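PDB 4R3U: 2-hydroxyisobutanoyl-CoA mutase large subunit from Aquincola tertiaricarbonis, which catalyses, together with the small cobalamin-binding subunit HcmB, the interconversion of 2-hydroxyisobutyryl-CoA and (S)-3-hydroxybutyryl-CoA, binding the acyl-CoA substrate. Local coordinates for residues A[156-161]-A[190-195]; A[180-185]-A[551-556]; A[185-190]-A[538-543]. All coordinates share one frame; numbering follows the deposited sequence.

Contact 1: residues A[156-161]-A[190-195]; sequences DTLADM and YVALGE
Leu158 and Met161, one turn apart on helix 158-164, pack against Tyr190, Ala192 and Leu193 of helix 183-196, and a capping box at Thr157 and Asp160 starts the first of these helices. The two helices flank strand 175-178 in sequence, in the TIM-barrel fold of the mutase family.

The contact across the segments is apolar and buried, with no hydrogen bond. Leu158 divides its two methyls between neighbouring residues: CD2 lies 3.9 Å from Ala192 CB, while CD1 reaches Leu193, 4.0 Å from its CB. With CG of Leu158 opposite the backbone nitrogen (chi1 165°), the isobutyl fork is carried out to the facing helix. Met161 works in a different way. Its CG meets Leu193 CD2 at 4.1 Å, the two side chains crossing obliquely, and its sulfur then runs up to the backbone of Tyr190, with SD 3.6 Å from Tyr190 N. That sulfur also lies at the edge of the Tyr190 ring, near its plane. The Tyr190 ring meets that of Phe177 of strand 175-178, the planes at about 90°.

The polar interactions lie within segment 156-161, on the side turned from the other helix. Asp160 donates its backbone N weakly to Thr157 OG1, and its carboxylate turns back to the residues just before the helix, where OD2 takes two backbone N-H groups. Arg508 forms a salt bridge to the other oxygen of this carboxylate, tying the cap to helix 501-515. The two amides reach the shared oxygen differently: Asp156 N arrives 2.6 Å from Asp160 OD2, nearly in line with the C-O bond, whereas Thr157 N comes from 63° above the carboxylate plane, 3.3 Å from Asp160 OD2.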
ATOM      1  N   ASP A 156       2.170 -16.716 -34.789  1.00 32.38           N
ATOM      2  CA  ASP A 156       1.509 -17.390 -35.922  1.00 32.05           C
ATOM      3  C   ASP A 156       2.130 -18.733 -36.129  1.00 34.91           C
ATOM      4  O   ASP A 156       1.432 -19.668 -36.483  1.00 33.60           O
ATOM      5  CB  ASP A 156       1.600 -16.577 -37.238  1.00 33.03           C
ATOM      6  CG  ASP A 156       0.913 -15.225 -37.225  1.00 35.17           C
ATOM      7  OD1 ASP A 156       0.022 -15.026 -36.401  1.00 38.60           O
ATOM      8  OD2 ASP A 156       1.282 -14.369 -38.032  1.00 35.05           O
ATOM      9  N   THR A 157       3.451 -18.817 -35.890  1.00 33.21           N
ATOM     10  CA  THR A 157       4.344 -19.969 -36.130  1.00 33.25           C
ATOM     11  C   THR A 157       5.267 -20.280 -34.913  1.00 34.15           C
ATOM     12  O   THR A 157       5.447 -19.449 -34.019  1.00 31.38           O
ATOM     13  CB  THR A 157       5.216 -19.659 -37.368  1.00 38.26           C
ATOM     14  OG1 THR A 157       6.074 -18.549 -37.074  1.00 38.25           O
ATOM     15  CG2 THR A 157       4.401 -19.338 -38.607  1.00 34.22           C
ATOM     16  N   LEU A 158       5.855 -21.478 -34.908  1.00 31.70           N
ATOM     17  CA  LEU A 158       6.812 -21.926 -33.897  1.00 31.69           C
ATOM     18  C   LEU A 158       8.064 -21.022 -33.979  1.00 38.92           C
ATOM     19  O   LEU A 158       8.668 -20.712 -32.942  1.00 39.59           O
ATOM     20  CB  LEU A 158       7.160 -23.395 -34.145  1.00 32.92           C
ATOM     21  CG  LEU A 158       8.384 -24.013 -33.459  1.00 36.59           C
ATOM     22  CD1 LEU A 158       8.258 -23.975 -31.933  1.00 34.87           C
ATOM     23  CD2 LEU A 158       8.568 -25.444 -33.935  1.00 38.76           C
ATOM     24  N   ALA A 159       8.402 -20.555 -35.209  1.00 35.45           N
ATOM     25  CA  ALA A 159       9.486 -19.622 -35.495  1.00 34.61           C
ATOM     26  C   ALA A 159       9.366 -18.353 -34.636  1.00 37.24           C
ATOM     27  O   ALA A 159      10.378 -17.881 -34.120  1.00 36.66           O
ATOM     28  CB  ALA A 159       9.470 -19.254 -36.964  1.00 35.48           C
ATOM     29  N   ASP A 160       8.129 -17.824 -34.449  1.00 33.06           N
ATOM     30  CA  ASP A 160       7.846 -16.632 -33.641  1.00 30.43           C
ATOM     31  C   ASP A 160       8.088 -16.933 -32.166  1.00 37.37           C
ATOM     32  O   ASP A 160       8.493 -16.032 -31.400  1.00 38.38           O
ATOM     33  CB  ASP A 160       6.380 -16.186 -33.769  1.00 29.69           C
ATOM     34  CG  ASP A 160       5.850 -15.811 -35.131  1.00 38.66           C
ATOM     35  OD1 ASP A 160       6.654 -15.391 -35.993  1.00 38.13           O
ATOM     36  OD2 ASP A 160       4.612 -15.834 -35.307  1.00 46.68           O
ATOM     37  N   MET A 161       7.734 -18.166 -31.738  1.00 33.39           N
ATOM     38  CA  MET A 161       7.945 -18.566 -30.339  1.00 33.10           C
ATOM     39  C   MET A 161       9.464 -18.674 -30.017  1.00 38.38           C
ATOM     40  O   MET A 161       9.867 -18.382 -28.890  1.00 39.10           O
ATOM     41  CB  MET A 161       7.207 -19.874 -29.992  1.00 34.92           C
ATOM     42  CG  MET A 161       7.192 -20.161 -28.496  1.00 36.05           C
ATOM     43  SD  MET A 161       6.115 -21.515 -28.004  1.00 38.77           S
ATOM     44  CE  MET A 161       4.458 -20.708 -28.276  1.00 34.95           C
ATOM     45  N   TYR A 190       5.236 -24.941 -27.661  1.00 31.87           N
ATOM     46  CA  TYR A 190       6.103 -24.952 -26.497  1.00 32.38           C
ATOM     47  C   TYR A 190       6.841 -26.286 -26.386  1.00 36.26           C
ATOM     48  O   TYR A 190       8.067 -26.299 -26.185  1.00 35.80           O
ATOM     49  CB  TYR A 190       5.310 -24.632 -25.219  1.00 31.64           C
ATOM     50  CG  TYR A 190       6.180 -24.210 -24.051  1.00 32.22           C
ATOM     51  CD1 TYR A 190       6.752 -22.935 -23.999  1.00 33.22           C
ATOM     52  CD2 TYR A 190       6.396 -25.064 -22.974  1.00 33.28           C
ATOM     53  CE1 TYR A 190       7.526 -22.529 -22.904  1.00 34.47           C
ATOM     54  CE2 TYR A 190       7.177 -24.674 -21.879  1.00 33.70           C
ATOM     55  CZ  TYR A 190       7.740 -23.405 -21.847  1.00 40.05           C
ATOM     56  OH  TYR A 190       8.495 -23.025 -20.756  1.00 39.29           O
ATOM     57  N   VAL A 191       6.087 -27.408 -26.564  1.00 34.88           N
ATOM     58  CA  VAL A 191       6.605 -28.773 -26.518  1.00 36.44           C
ATOM     59  C   VAL A 191       7.622 -28.976 -27.638  1.00 42.17           C
ATOM     60  O   VAL A 191       8.736 -29.428 -27.364  1.00 45.15           O
ATOM     61  CB  VAL A 191       5.473 -29.844 -26.487  1.00 38.04           C
ATOM     62  CG1 VAL A 191       6.017 -31.266 -26.689  1.00 38.65           C
ATOM     63  CG2 VAL A 191       4.691 -29.755 -25.184  1.00 36.70           C
ATOM     64  N   ALA A 192       7.262 -28.590 -28.880  1.00 37.97           N
ATOM     65  CA  ALA A 192       8.133 -28.646 -30.055  1.00 38.21           C
ATOM     66  C   ALA A 192       9.430 -27.859 -29.814  1.00 42.01           C
ATOM     67  O   ALA A 192      10.501 -28.365 -30.152  1.00 44.57           O
ATOM     68  CB  ALA A 192       7.403 -28.093 -31.269  1.00 37.73           C
ATOM     69  N   LEU A 193       9.343 -26.662 -29.183  1.00 37.68           N
ATOM     70  CA  LEU A 193      10.502 -25.819 -28.843  1.00 38.07           C
ATOM     71  C   LEU A 193      11.434 -26.510 -27.813  1.00 41.57           C
ATOM     72  O   LEU A 193      12.647 -26.523 -28.004  1.00 40.78           O
ATOM     73  CB  LEU A 193      10.053 -24.418 -28.345  1.00 36.44           C
ATOM     74  CG  LEU A 193      11.161 -23.426 -27.920  1.00 40.25           C
ATOM     75  CD1 LEU A 193      12.059 -23.029 -29.079  1.00 40.97           C
ATOM     76  CD2 LEU A 193      10.577 -22.186 -27.327  1.00 39.62           C
ATOM     77  N   GLY A 194      10.839 -27.076 -26.764  1.00 39.42           N
ATOM     78  CA  GLY A 194      11.532 -27.799 -25.705  1.00 40.68           C
ATOM     79  C   GLY A 194      12.296 -28.981 -26.237  1.00 46.75           C
ATOM     80  O   GLY A 194      13.444 -29.193 -25.842  1.00 48.37           O
ATOM     81  N   GLU A 195      11.685 -29.719 -27.191  1.00 44.26           N
ATOM     82  CA  GLU A 195      12.300 -30.864 -27.862  1.00 46.21           C
ATOM     83  C   GLU A 195      13.493 -30.409 -28.711  1.00 50.72           C
ATOM     84  O   GLU A 195      14.588 -30.970 -28.581  1.00 52.35           O
ATOM     85  CB  GLU A 195      11.264 -31.637 -28.703  1.00 48.46           C
ATOM     86  CG  GLU A 195      10.356 -32.530 -27.864  1.00 62.86           C
ATOM     87  CD  GLU A 195       9.180 -33.205 -28.554  1.00 84.25           C
ATOM     88  OE1 GLU A 195       8.794 -34.311 -28.109  1.00 79.14           O
ATOM     89  OE2 GLU A 195       8.607 -32.610 -29.494  1.00 74.33           O
TER

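Contact 2: residues A[180-185]-A[551-556]; sequences NPSAWI and ATMGDI
Ile185, on the first turn of helix 183-196, fits between Met553 and Ile556 on the first turn of helix 553-564, so that helix 183-196, in the TIM-barrel fold, packs against the last helix of the modelled chain; a capping box, Thr552 with Asp555, begins the latter.

The tight part is mainly apolar, with no hydrogen bond across it. Ile185 CD1 sits 3.8 Å from both Met553 CG and Ile556 CG2, with its side chain at about a right angle to that of Met553 and sliding past Ile556 in the opposite direction. The same Ile556 methyl comes obliquely to the benzo part of the neighbouring indole, 3.6 Å from Trp184 CZ2. Ile185 CG1 in turn covers one face of that indole, 3.7 Å above the plane and over its centre, so the isoleucine packs on the tryptophan as well as on the facing helix. Toward the start of helix 183-196 the end of Met553, bent at chi3 (-80°), reaches back to Ser182, with CE 3.5 Å from OG. This hydroxyl has its polar partner elsewhere, in Thr133 O.

Gly554 and Asp555 form the looser side: they are partly exposed, and neither touches segment 180-185. Asp555 serves its own helix instead, and Arg516 forms a salt bridge with its OD2. In the capping box Asp555 N donates to Thr552 OG1 at 3.2 Å, and Thr552 N donates almost straight to Asp555 OD2 at 2.8 Å, meeting it from 36° above the carboxylate plane.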
ATOM      1  N   ASN A 180      -6.094 -18.846 -24.880  1.00 23.28           N
ATOM      2  CA  ASN A 180      -7.338 -19.540 -24.588  1.00 23.71           C
ATOM      3  C   ASN A 180      -7.905 -20.490 -25.675  1.00 29.68           C
ATOM      4  O   ASN A 180      -7.513 -21.657 -25.648  1.00 30.08           O
ATOM      5  CB  ASN A 180      -8.365 -18.591 -23.949  1.00 18.23           C
ATOM      6  CG  ASN A 180      -7.867 -18.018 -22.650  1.00 25.77           C
ATOM      7  OD1 ASN A 180      -7.881 -18.682 -21.628  1.00 17.25           O
ATOM      8  ND2 ASN A 180      -7.376 -16.778 -22.665  1.00 22.18           N
ATOM      9  N   PRO A 181      -8.788 -20.088 -26.638  1.00 24.81           N
ATOM     10  CA  PRO A 181      -9.277 -21.080 -27.615  1.00 23.85           C
ATOM     11  C   PRO A 181      -8.187 -21.739 -28.477  1.00 28.79           C
ATOM     12  O   PRO A 181      -8.386 -22.856 -28.974  1.00 29.97           O
ATOM     13  CB  PRO A 181     -10.298 -20.289 -28.444  1.00 24.88           C
ATOM     14  CG  PRO A 181      -9.965 -18.870 -28.240  1.00 28.39           C
ATOM     15  CD  PRO A 181      -9.408 -18.763 -26.869  1.00 23.97           C
ATOM     16  N   SER A 182      -7.049 -21.057 -28.657  1.00 25.34           N
ATOM     17  CA  SER A 182      -5.922 -21.563 -29.448  1.00 26.91           C
ATOM     18  C   SER A 182      -4.746 -21.971 -28.526  1.00 34.02           C
ATOM     19  O   SER A 182      -3.598 -22.083 -28.981  1.00 35.26           O
ATOM     20  CB  SER A 182      -5.485 -20.529 -30.478  1.00 29.57           C
ATOM     21  OG  SER A 182      -5.158 -19.304 -29.841  1.00 37.25           O
ATOM     22  N   ALA A 183      -5.057 -22.237 -27.231  1.00 29.83           N
ATOM     23  CA  ALA A 183      -4.086 -22.665 -26.230  1.00 29.48           C
ATOM     24  C   ALA A 183      -3.353 -23.942 -26.610  1.00 35.55           C
ATOM     25  O   ALA A 183      -2.148 -24.048 -26.329  1.00 35.98           O
ATOM     26  CB  ALA A 183      -4.760 -22.847 -24.881  1.00 29.46           C
ATOM     27  N   TRP A 184      -4.070 -24.921 -27.231  1.00 31.66           N
ATOM     28  CA  TRP A 184      -3.473 -26.205 -27.589  1.00 32.30           C
ATOM     29  C   TRP A 184      -2.351 -26.072 -28.610  1.00 34.16           C
ATOM     30  O   TRP A 184      -1.346 -26.785 -28.513  1.00 34.87           O
ATOM     31  CB  TRP A 184      -4.539 -27.253 -27.947  1.00 32.92           C
ATOM     32  CG  TRP A 184      -4.821 -27.483 -29.412  1.00 35.43           C
ATOM     33  CD1 TRP A 184      -4.366 -28.519 -30.179  1.00 39.62           C
ATOM     34  CD2 TRP A 184      -5.691 -26.712 -30.254  1.00 35.30           C
ATOM     35  NE1 TRP A 184      -4.899 -28.443 -31.447  1.00 39.81           N
ATOM     36  CE2 TRP A 184      -5.712 -27.339 -31.524  1.00 41.16           C
ATOM     37  CE3 TRP A 184      -6.443 -25.536 -30.069  1.00 35.56           C
ATOM     38  CZ2 TRP A 184      -6.477 -26.838 -32.598  1.00 40.80           C
ATOM     39  CZ3 TRP A 184      -7.169 -25.024 -31.140  1.00 37.03           C
ATOM     40  CH2 TRP A 184      -7.201 -25.680 -32.378  1.00 39.05           C
ATOM     41  N   ILE A 185      -2.509 -25.121 -29.553  1.00 28.97           N
ATOM     42  CA  ILE A 185      -1.538 -24.801 -30.610  1.00 28.80           C
ATOM     43  C   ILE A 185      -0.267 -24.223 -29.954  1.00 33.01           C
ATOM     44  O   ILE A 185       0.834 -24.657 -30.260  1.00 34.32           O
ATOM     45  CB  ILE A 185      -2.189 -23.863 -31.681  1.00 30.46           C
ATOM     46  CG1 ILE A 185      -3.222 -24.639 -32.510  1.00 30.57           C
ATOM     47  CG2 ILE A 185      -1.130 -23.179 -32.573  1.00 30.13           C
ATOM     48  CD1 ILE A 185      -4.141 -23.820 -33.202  1.00 30.97           C
ATOM     49  N   ALA A 551       3.390 -25.544 -39.921  1.00 39.47           N
ATOM     50  CA  ALA A 551       1.983 -25.137 -39.942  1.00 36.68           C
ATOM     51  C   ALA A 551       1.810 -23.892 -39.081  1.00 36.93           C
ATOM     52  O   ALA A 551       2.476 -23.726 -38.042  1.00 33.28           O
ATOM     53  CB  ALA A 551       1.097 -26.253 -39.398  1.00 37.58           C
ATOM     54  N   THR A 552       0.917 -23.010 -39.521  1.00 33.79           N
ATOM     55  CA  THR A 552       0.587 -21.799 -38.778  1.00 31.14           C
ATOM     56  C   THR A 552      -0.633 -22.108 -37.932  1.00 36.18           C
ATOM     57  O   THR A 552      -1.290 -23.129 -38.155  1.00 37.98           O
ATOM     58  CB  THR A 552       0.375 -20.599 -39.709  1.00 31.87           C
ATOM     59  OG1 THR A 552      -0.820 -20.802 -40.463  1.00 35.59           O
ATOM     60  CG2 THR A 552       1.558 -20.341 -40.631  1.00 31.28           C
ATOM     61  N   MET A 553      -0.937 -21.237 -36.955  1.00 32.14           N
ATOM     62  CA  MET A 553      -2.108 -21.382 -36.102  1.00 31.25           C
ATOM     63  C   MET A 553      -3.388 -21.366 -36.973  1.00 39.03           C
ATOM     64  O   MET A 553      -4.275 -22.196 -36.774  1.00 40.28           O
ATOM     65  CB  MET A 553      -2.136 -20.239 -35.076  1.00 30.89           C
ATOM     66  CG  MET A 553      -3.369 -20.252 -34.213  1.00 31.49           C
ATOM     67  SD  MET A 553      -3.532 -18.772 -33.262  1.00 32.87           S
ATOM     68  CE  MET A 553      -2.425 -19.097 -31.973  1.00 29.17           C
ATOM     69  N   GLY A 554      -3.430 -20.420 -37.921  1.00 35.78           N
ATOM     70  CA  GLY A 554      -4.496 -20.251 -38.901  1.00 35.06           C
ATOM     71  C   GLY A 554      -4.746 -21.493 -39.725  1.00 36.35           C
ATOM     72  O   GLY A 554      -5.903 -21.855 -39.931  1.00 35.72           O
ATOM     73  N   ASP A 555      -3.672 -22.180 -40.168  1.00 33.63           N
ATOM     74  CA  ASP A 555      -3.792 -23.437 -40.946  1.00 35.74           C
ATOM     75  C   ASP A 555      -4.603 -24.470 -40.142  1.00 41.14           C
ATOM     76  O   ASP A 555      -5.577 -25.026 -40.658  1.00 42.52           O
ATOM     77  CB  ASP A 555      -2.404 -24.047 -41.265  1.00 38.29           C
ATOM     78  CG  ASP A 555      -1.500 -23.305 -42.229  1.00 47.82           C
ATOM     79  OD1 ASP A 555      -2.016 -22.701 -43.189  1.00 48.68           O
ATOM     80  OD2 ASP A 555      -0.272 -23.389 -42.066  1.00 55.88           O
ATOM     81  N   ILE A 556      -4.201 -24.668 -38.859  1.00 35.48           N
ATOM     82  CA  ILE A 556      -4.773 -25.583 -37.868  1.00 34.22           C
ATOM     83  C   ILE A 556      -6.201 -25.187 -37.507  1.00 38.41           C
ATOM     84  O   ILE A 556      -7.102 -26.037 -37.592  1.00 38.37           O
ATOM     85  CB  ILE A 556      -3.830 -25.755 -36.624  1.00 35.37           C
ATOM     86  CG1 ILE A 556      -2.411 -26.264 -37.060  1.00 35.50           C
ATOM     87  CG2 ILE A 556      -4.436 -26.703 -35.585  1.00 35.22           C
ATOM     88  CD1 ILE A 556      -1.278 -26.038 -36.039  1.00 33.62           C
TER

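Contact 3: residues A[185-190]-A[538-543]; sequences ILLAMY and NLMPLT
Two peptide groups are the flat surfaces on which Ala188 and Met540 meet, since no aromatic ring takes part across this contact. Met540 CE stands over the face of the peptide entering Ala188, 3.7 Å from Ala188 N, and Ala188 CB lies over the carbonyl plane of Thr543, 3.7 Å from Thr543 C. A third flat group, the Asn538 amide, accepts from Met540 N through OD1, in the carbonyl plane at 2.9 Å, capping the start of the helix.

The Met540 chain curls at chi2 (-59°) and chi3 (-58°), which brings its methyl against Leu187, with CE 3.8 Å from Leu187 CG. Thr543 turns its methyl to the other helix, CG2 lying 3.7 Å from Ala188 CB, while its hydroxyl donates to Leu539 O at 2.7 Å from above the carbonyl plane. Small side chains at Ala188 and Thr543 accompany a CA separation of 5.9 Å, a close approach of helices.

Helix 183-196 is thus backed by helix 540-549. Leu187 also touches helix 226-243, as does Met540, and lies about 4 Å from the side chain of substrate-binding Val208 on strand 206-208; Thr543 also touches Leu528 of helix 518-532.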
ATOM      1  N   ILE A 185      -2.509 -25.121 -29.553  1.00 28.97           N
ATOM      2  CA  ILE A 185      -1.538 -24.801 -30.610  1.00 28.80           C
ATOM      3  C   ILE A 185      -0.267 -24.223 -29.954  1.00 33.01           C
ATOM      4  O   ILE A 185       0.834 -24.657 -30.260  1.00 34.32           O
ATOM      5  CB  ILE A 185      -2.189 -23.863 -31.681  1.00 30.46           C
ATOM      6  CG1 ILE A 185      -3.222 -24.639 -32.510  1.00 30.57           C
ATOM      7  CG2 ILE A 185      -1.130 -23.179 -32.573  1.00 30.13           C
ATOM      8  CD1 ILE A 185      -4.141 -23.820 -33.202  1.00 30.97           C
ATOM      9  N   LEU A 186      -0.436 -23.292 -29.014  1.00 29.75           N
ATOM     10  CA  LEU A 186       0.695 -22.713 -28.287  1.00 28.88           C
ATOM     11  C   LEU A 186       1.404 -23.701 -27.383  1.00 33.99           C
ATOM     12  O   LEU A 186       2.631 -23.661 -27.307  1.00 35.70           O
ATOM     13  CB  LEU A 186       0.314 -21.415 -27.583  1.00 26.77           C
ATOM     14  CG  LEU A 186       0.665 -20.206 -28.405  1.00 28.85           C
ATOM     15  CD1 LEU A 186      -0.298 -20.000 -29.526  1.00 28.90           C
ATOM     16  CD2 LEU A 186       0.681 -19.019 -27.586  1.00 30.49           C
ATOM     17  N   LEU A 187       0.646 -24.643 -26.775  1.00 29.73           N
ATOM     18  CA  LEU A 187       1.223 -25.719 -25.979  1.00 30.57           C
ATOM     19  C   LEU A 187       2.025 -26.691 -26.886  1.00 37.55           C
ATOM     20  O   LEU A 187       3.102 -27.152 -26.496  1.00 39.69           O
ATOM     21  CB  LEU A 187       0.140 -26.471 -25.171  1.00 30.27           C
ATOM     22  CG  LEU A 187       0.626 -27.642 -24.290  1.00 34.65           C
ATOM     23  CD1 LEU A 187       1.727 -27.220 -23.276  1.00 32.90           C
ATOM     24  CD2 LEU A 187      -0.532 -28.345 -23.633  1.00 34.63           C
ATOM     25  N   ALA A 188       1.508 -26.975 -28.095  1.00 33.67           N
ATOM     26  CA  ALA A 188       2.185 -27.822 -29.076  1.00 34.53           C
ATOM     27  C   ALA A 188       3.507 -27.170 -29.488  1.00 37.95           C
ATOM     28  O   ALA A 188       4.513 -27.869 -29.599  1.00 38.96           O
ATOM     29  CB  ALA A 188       1.304 -28.024 -30.294  1.00 35.56           C
ATOM     30  N   MET A 189       3.509 -25.831 -29.666  1.00 32.73           N
ATOM     31  CA  MET A 189       4.688 -25.039 -30.033  1.00 32.15           C
ATOM     32  C   MET A 189       5.711 -25.037 -28.929  1.00 36.06           C
ATOM     33  O   MET A 189       6.915 -25.128 -29.220  1.00 36.38           O
ATOM     34  CB  MET A 189       4.311 -23.598 -30.380  1.00 31.76           C
ATOM     35  CG  MET A 189       3.722 -23.433 -31.751  1.00 34.33           C
ATOM     36  SD  MET A 189       3.222 -21.726 -32.053  1.00 36.26           S
ATOM     37  CE  MET A 189       2.370 -21.916 -33.619  1.00 33.85           C
ATOM     38  N   TYR A 190       5.236 -24.941 -27.661  1.00 31.87           N
ATOM     39  CA  TYR A 190       6.103 -24.952 -26.497  1.00 32.38           C
ATOM     40  C   TYR A 190       6.841 -26.286 -26.386  1.00 36.26           C
ATOM     41  O   TYR A 190       8.067 -26.299 -26.185  1.00 35.80           O
ATOM     42  CB  TYR A 190       5.310 -24.632 -25.219  1.00 31.64           C
ATOM     43  CG  TYR A 190       6.180 -24.210 -24.051  1.00 32.22           C
ATOM     44  CD1 TYR A 190       6.752 -22.935 -23.999  1.00 33.22           C
ATOM     45  CD2 TYR A 190       6.396 -25.064 -22.974  1.00 33.28           C
ATOM     46  CE1 TYR A 190       7.526 -22.529 -22.904  1.00 34.47           C
ATOM     47  CE2 TYR A 190       7.177 -24.674 -21.879  1.00 33.70           C
ATOM     48  CZ  TYR A 190       7.740 -23.405 -21.847  1.00 40.05           C
ATOM     49  OH  TYR A 190       8.495 -23.025 -20.756  1.00 39.29           O
ATOM     50  N   ASN A 538      -6.734 -37.888 -28.680  1.00 42.49           N
ATOM     51  CA  ASN A 538      -6.138 -36.626 -28.232  1.00 38.49           C
ATOM     52  C   ASN A 538      -5.539 -35.852 -29.430  1.00 41.21           C
ATOM     53  O   ASN A 538      -4.853 -36.439 -30.279  1.00 40.76           O
ATOM     54  CB  ASN A 538      -5.109 -36.855 -27.125  1.00 33.25           C
ATOM     55  CG  ASN A 538      -4.747 -35.612 -26.334  1.00 48.17           C
ATOM     56  OD1 ASN A 538      -4.323 -34.594 -26.882  1.00 41.16           O
ATOM     57  ND2 ASN A 538      -4.872 -35.668 -25.022  1.00 36.57           N
ATOM     58  N   LEU A 539      -5.825 -34.536 -29.501  1.00 36.32           N
ATOM     59  CA  LEU A 539      -5.381 -33.644 -30.579  1.00 34.90           C
ATOM     60  C   LEU A 539      -3.934 -33.215 -30.459  1.00 41.13           C
ATOM     61  O   LEU A 539      -3.349 -32.787 -31.449  1.00 41.00           O
ATOM     62  CB  LEU A 539      -6.265 -32.387 -30.644  1.00 32.22           C
ATOM     63  CG  LEU A 539      -7.676 -32.562 -31.194  1.00 35.41           C
ATOM     64  CD1 LEU A 539      -8.504 -31.337 -30.920  1.00 34.96           C
ATOM     65  CD2 LEU A 539      -7.666 -32.838 -32.664  1.00 31.65           C
ATOM     66  N   MET A 540      -3.371 -33.292 -29.246  1.00 39.00           N
ATOM     67  CA  MET A 540      -2.009 -32.840 -28.949  1.00 37.92           C
ATOM     68  C   MET A 540      -0.856 -33.428 -29.763  1.00 42.54           C
ATOM     69  O   MET A 540      -0.121 -32.632 -30.352  1.00 43.00           O
ATOM     70  CB  MET A 540      -1.719 -32.820 -27.446  1.00 39.40           C
ATOM     71  CG  MET A 540      -2.461 -31.710 -26.706  1.00 40.75           C
ATOM     72  SD  MET A 540      -2.093 -30.045 -27.298  1.00 43.06           S
ATOM     73  CE  MET A 540      -0.307 -29.983 -27.081  1.00 39.82           C
ATOM     74  N   PRO A 541      -0.672 -34.772 -29.839  1.00 38.51           N
ATOM     75  CA  PRO A 541       0.464 -35.317 -30.614  1.00 38.86           C
ATOM     76  C   PRO A 541       0.620 -34.814 -32.047  1.00 42.14           C
ATOM     77  O   PRO A 541       1.733 -34.463 -32.447  1.00 42.45           O
ATOM     78  CB  PRO A 541       0.235 -36.827 -30.564  1.00 41.45           C
ATOM     79  CG  PRO A 541      -0.551 -37.044 -29.355  1.00 45.12           C
ATOM     80  CD  PRO A 541      -1.443 -35.867 -29.204  1.00 39.50           C
ATOM     81  N   LEU A 542      -0.486 -34.774 -32.808  1.00 37.32           N
ATOM     82  CA  LEU A 542      -0.479 -34.333 -34.201  1.00 36.64           C
ATOM     83  C   LEU A 542      -0.297 -32.840 -34.373  1.00 40.05           C
ATOM     84  O   LEU A 542       0.306 -32.444 -35.365  1.00 39.76           O
ATOM     85  CB  LEU A 542      -1.707 -34.862 -34.964  1.00 36.43           C
ATOM     86  CG  LEU A 542      -1.675 -34.861 -36.482  1.00 39.10           C
ATOM     87  CD1 LEU A 542      -0.397 -35.458 -37.022  1.00 38.68           C
ATOM     88  CD2 LEU A 542      -2.829 -35.618 -36.997  1.00 41.22           C
ATOM     89  N   THR A 543      -0.818 -32.013 -33.428  1.00 36.08           N
ATOM     90  CA  THR A 543      -0.646 -30.557 -33.444  1.00 34.52           C
ATOM     91  C   THR A 543       0.860 -30.248 -33.209  1.00 42.77           C
ATOM     92  O   THR A 543       1.384 -29.312 -33.825  1.00 43.98           O
ATOM     93  CB  THR A 543      -1.560 -29.848 -32.433  1.00 35.91           C
ATOM     94  OG1 THR A 543      -2.886 -30.355 -32.522  1.00 32.95           O
ATOM     95  CG2 THR A 543      -1.598 -28.335 -32.636  1.00 32.98           C
TER

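In the fold
From the N terminus, contact 1 closes first, a short loop from helix 158-164 through strand 175-178 to helix 183-196. Contact 2 starts inside that loop, at residues 180-185, and runs on to 551-556, so it crosses contact 1. Contact 3, from 185-190 to 538-543, also crosses contact 1 and is nested within the long loop of contact 2. Helix 183-196 serves all three: Ile185 works in both contacts 2 and 3, whereas Tyr190, where the segments of contacts 1 and 3 overlap, touches across contact 1 alone. The successive C-terminal helices 540-549 and 553-564 are thereby packed against helix 183-196, and a probable hydrogen bond from Met553 N to Asp156 O links contacts 1 and 2 directly.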